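Local coordinates for AvrRxo1-ORF2 (Xanthomonas oryzae pv. oryzicola, PDB 4Z8T), which binds the type III effector AvrRxo1-ORF1, which has a polynucleotide kinase domain, and probably serves as its chaperone, at residues D68-M73 and K85-I90. Sequence-based numbering, arbitrary orientation.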
ATOM      1  N   ASP B  68       9.366 -12.619 -20.197  1.00 43.08           N
ATOM      2  CA  ASP B  68       9.269 -11.959 -18.899  1.00 44.18           C
ATOM      3  C   ASP B  68       8.089 -10.983 -18.801  1.00 40.22           C
ATOM      4  O   ASP B  68       7.484 -10.851 -17.738  1.00 37.05           O
ATOM      5  CB  ASP B  68      10.593 -11.272 -18.532  1.00 45.63           C
ATOM      6  CG  ASP B  68      11.708 -12.272 -18.214  1.00 53.36           C
ATOM      7  OD1 ASP B  68      11.777 -13.336 -18.875  1.00 53.81           O
ATOM      8  OD2 ASP B  68      12.517 -11.994 -17.299  1.00 55.82           O
ATOM      9  N   ILE B  69       7.755 -10.313 -19.901  1.00 39.17           N
ATOM     10  CA  ILE B  69       6.596  -9.423 -19.916  1.00 32.82           C
ATOM     11  C   ILE B  69       5.290 -10.201 -19.734  1.00 32.07           C
ATOM     12  O   ILE B  69       4.461  -9.855 -18.884  1.00 27.99           O
ATOM     13  CB  ILE B  69       6.523  -8.597 -21.228  1.00 34.11           C
ATOM     14  CG1 ILE B  69       7.601  -7.511 -21.245  1.00 37.05           C
ATOM     15  CG2 ILE B  69       5.161  -7.954 -21.385  1.00 31.63           C
ATOM     16  CD1 ILE B  69       7.819  -6.899 -22.615  1.00 37.09           C
ATOM     17  N   TYR B  70       5.099 -11.253 -20.525  1.00 31.23           N
ATOM     18  CA  TYR B  70       3.813 -11.934 -20.538  1.00 29.26           C
ATOM     19  C   TYR B  70       3.639 -12.956 -19.431  1.00 25.82           C
ATOM     20  O   TYR B  70       2.532 -13.137 -18.936  1.00 26.76           O
ATOM     21  CB  TYR B  70       3.495 -12.528 -21.917  1.00 32.62           C
ATOM     22  CG  TYR B  70       3.211 -11.438 -22.910  1.00 35.93           C
ATOM     23  CD1 TYR B  70       2.014 -10.733 -22.866  1.00 36.82           C
ATOM     24  CD2 TYR B  70       4.152 -11.080 -23.855  1.00 41.31           C
ATOM     25  CE1 TYR B  70       1.759  -9.711 -23.753  1.00 39.71           C
ATOM     26  CE2 TYR B  70       3.905 -10.066 -24.747  1.00 42.40           C
ATOM     27  CZ  TYR B  70       2.709  -9.387 -24.691  1.00 44.58           C
ATOM     28  OH  TYR B  70       2.471  -8.377 -25.580  1.00 50.04           O
ATOM     29  N   GLU B  71       4.720 -13.616 -19.040  1.00 29.23           N
ATOM     30  CA  GLU B  71       4.632 -14.556 -17.927  1.00 33.64           C
ATOM     31  C   GLU B  71       4.249 -13.784 -16.672  1.00 29.20           C
ATOM     32  O   GLU B  71       3.327 -14.168 -15.947  1.00 26.41           O
ATOM     33  CB  GLU B  71       5.954 -15.305 -17.714  1.00 36.51           C
ATOM     34  CG  GLU B  71       6.220 -15.660 -16.249  1.00 37.44           C
ATOM     35  CD  GLU B  71       6.873 -17.012 -16.066  1.00 45.10           C
ATOM     36  OE1 GLU B  71       6.919 -17.792 -17.045  1.00 47.76           O
ATOM     37  OE2 GLU B  71       7.328 -17.298 -14.934  1.00 42.34           O
ATOM     38  N   ARG B  72       4.946 -12.681 -16.432  1.00 29.08           N
ATOM     39  CA  ARG B  72       4.677 -11.864 -15.254  1.00 27.24           C
ATOM     40  C   ARG B  72       3.267 -11.276 -15.289  1.00 25.11           C
ATOM     41  O   ARG B  72       2.558 -11.298 -14.288  1.00 25.11           O
ATOM     42  CB  ARG B  72       5.726 -10.761 -15.119  1.00 27.51           C
ATOM     43  CG  ARG B  72       5.423  -9.763 -14.031  1.00 30.23           C
ATOM     44  CD  ARG B  72       6.560  -8.775 -13.855  1.00 31.59           C
ATOM     45  NE  ARG B  72       7.742  -9.437 -13.321  1.00 38.62           N
ATOM     46  CZ  ARG B  72       7.892  -9.756 -12.037  1.00 33.99           C
ATOM     47  NH1 ARG B  72       8.999 -10.360 -11.640  1.00 36.01           N
ATOM     48  NH2 ARG B  72       6.933  -9.470 -11.151  1.00 31.96           N
HETATM   49  N   MSE B  73       2.850 -10.762 -16.440  1.00 23.63           N
HETATM   50  CA  MSE B  73       1.489 -10.242 -16.556  1.00 20.56           C
HETATM   51  C   MSE B  73       0.457 -11.325 -16.244  1.00 22.98           C
HETATM   52  O   MSE B  73      -0.484 -11.114 -15.490  1.00 19.55           O
HETATM   53  CB  MSE B  73       1.246  -9.654 -17.951  1.00 21.62           C
HETATM   54  CG  MSE B  73      -0.147  -9.119 -18.132  1.00 21.67           C
HETATM   55 SE   MSE B  73      -0.384  -8.502 -19.969  1.00 30.62          SE
HETATM   56  CE  MSE B  73       1.027  -7.204 -19.976  1.00 25.15           C
ATOM     57  N   LYS B  85      -5.811 -19.397 -22.943  1.00 46.84           N
ATOM     58  CA  LYS B  85      -6.810 -19.059 -23.950  1.00 46.23           C
ATOM     59  C   LYS B  85      -7.577 -17.827 -23.494  1.00 46.67           C
ATOM     60  O   LYS B  85      -7.967 -16.977 -24.298  1.00 47.17           O
ATOM     61  CB  LYS B  85      -7.765 -20.238 -24.150  1.00 48.75           C
ATOM     62  CG  LYS B  85      -8.687 -20.120 -25.353  1.00 51.55           C
ATOM     63  CD  LYS B  85     -10.082 -19.663 -24.956  1.00 53.70           C
ATOM     64  CE  LYS B  85     -11.096 -20.029 -26.032  1.00 56.95           C
ATOM     65  NZ  LYS B  85     -11.108 -21.499 -26.282  1.00 60.73           N
ATOM     66  N   GLU B  86      -7.779 -17.745 -22.186  1.00 44.32           N
ATOM     67  CA  GLU B  86      -8.431 -16.610 -21.553  1.00 44.61           C
ATOM     68  C   GLU B  86      -7.513 -15.400 -21.664  1.00 40.61           C
ATOM     69  O   GLU B  86      -7.927 -14.317 -22.084  1.00 41.18           O
ATOM     70  CB  GLU B  86      -8.644 -16.956 -20.082  1.00 45.48           C
ATOM     71  CG  GLU B  86      -9.719 -16.188 -19.342  1.00 47.80           C
ATOM     72  CD  GLU B  86     -10.082 -16.875 -18.034  1.00 49.17           C
ATOM     73  OE1 GLU B  86      -9.443 -17.900 -17.701  1.00 48.25           O
ATOM     74  OE2 GLU B  86     -11.008 -16.406 -17.342  1.00 56.53           O
ATOM     75  N   PHE B  87      -6.259 -15.613 -21.279  1.00 36.55           N
ATOM     76  CA  PHE B  87      -5.240 -14.573 -21.280  1.00 37.43           C
ATOM     77  C   PHE B  87      -5.049 -14.015 -22.681  1.00 37.98           C
ATOM     78  O   PHE B  87      -4.790 -12.825 -22.851  1.00 36.03           O
ATOM     79  CB  PHE B  87      -3.923 -15.138 -20.745  1.00 35.52           C
ATOM     80  CG  PHE B  87      -2.849 -14.105 -20.546  1.00 29.60           C
ATOM     81  CD1 PHE B  87      -3.054 -13.023 -19.706  1.00 31.97           C
ATOM     82  CD2 PHE B  87      -1.629 -14.229 -21.180  1.00 29.50           C
ATOM     83  CE1 PHE B  87      -2.065 -12.084 -19.520  1.00 25.63           C
ATOM     84  CE2 PHE B  87      -0.633 -13.295 -20.997  1.00 32.44           C
ATOM     85  CZ  PHE B  87      -0.852 -12.217 -20.161  1.00 26.16           C
ATOM     86  N   ALA B  88      -5.182 -14.880 -23.683  1.00 36.83           N
ATOM     87  CA  ALA B  88      -5.106 -14.462 -25.081  1.00 39.33           C
ATOM     88  C   ALA B  88      -6.056 -13.311 -25.408  1.00 37.33           C
ATOM     89  O   ALA B  88      -5.674 -12.358 -26.090  1.00 40.44           O
ATOM     90  CB  ALA B  88      -5.386 -15.640 -25.989  1.00 43.45           C
ATOM     91  N   HIS B  89      -7.296 -13.411 -24.939  1.00 38.23           N
ATOM     92  CA  HIS B  89      -8.282 -12.359 -25.159  1.00 39.71           C
ATOM     93  C   HIS B  89      -7.825 -11.038 -24.547  1.00 38.12           C
ATOM     94  O   HIS B  89      -8.025  -9.972 -25.134  1.00 36.44           O
ATOM     95  CB  HIS B  89      -9.634 -12.761 -24.571  1.00 43.50           C
ATOM     96  CG  HIS B  89     -10.278 -13.916 -25.270  1.00 47.98           C
ATOM     97  ND1 HIS B  89      -9.754 -14.483 -26.414  1.00 49.16           N
ATOM     98  CD2 HIS B  89     -11.404 -14.613 -24.987  1.00 51.34           C
ATOM     99  CE1 HIS B  89     -10.532 -15.479 -26.803  1.00 51.20           C
ATOM    100  NE2 HIS B  89     -11.540 -15.577 -25.956  1.00 51.78           N
ATOM    101  N   ILE B  90      -7.231 -11.120 -23.359  1.00 35.02           N
ATOM    102  CA  ILE B  90      -6.680  -9.951 -22.684  1.00 33.17           C
ATOM    103  C   ILE B  90      -5.598  -9.304 -23.541  1.00 31.60           C
ATOM    104  O   ILE B  90      -5.641  -8.100 -23.805  1.00 29.29           O
ATOM    105  CB  ILE B  90      -6.056 -10.339 -21.331  1.00 33.68           C
ATOM    106  CG1 ILE B  90      -7.110 -10.944 -20.401  1.00 35.61           C
ATOM    107  CG2 ILE B  90      -5.350  -9.139 -20.692  1.00 30.68           C
ATOM    108  CD1 ILE B  90      -8.154  -9.965 -19.932  1.00 39.84           C
TER
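The Phe87 ring meets Met73 at its edge, with CG of Met73 lying in the ring plane 3.8 Å from Phe87 CZ. The selenium of this selenomethionine comes in obliquely: SE lies 4.9 Å from the Phe87 ring centroid, 70° off the ring normal, a Met-aromatic contact. Its nearest ring atom is Phe87 CZ, 3.7 Å from Met73 SE. The Tyr70 ring carries Ile69 CG2 over the centre of one face, 4.0 Å above the plane, and Phe87 CE2 lies obliquely to it, 4.1 Å from Tyr70 CD1. The backbone joins in as well: Tyr70 O is 3.7 Å from Phe87 CZ. The far end of the Phe87 ring thus abuts helix 63-77, with CE1 and CZ against Met73 and CE2 against Tyr70, and the Phe87 side chain runs at about a right angle to both. CG of Phe87 stands anti to the backbone N (chi1 -173°), carrying the ring out to helix 63-77. Met73 runs extended to its selenium (chi1 179°), which sets CG and SE alongside that ring end. No hydrogen bond spans the two segments; three buried residues make the contact by van der Waals packing. Tyr74 adds an edge-to-face partner to Phe87, and Arg162 of the AvrRxo1-ORF1 chain packs on Ile69 and Met73. The contact joins the consecutive C-terminal helices 63-77 and 84-94, where Tyr70 also touches Val91 and Met73 touches Leu94, and Leu48 of helix 45-51 packs on Tyr70 and Phe87.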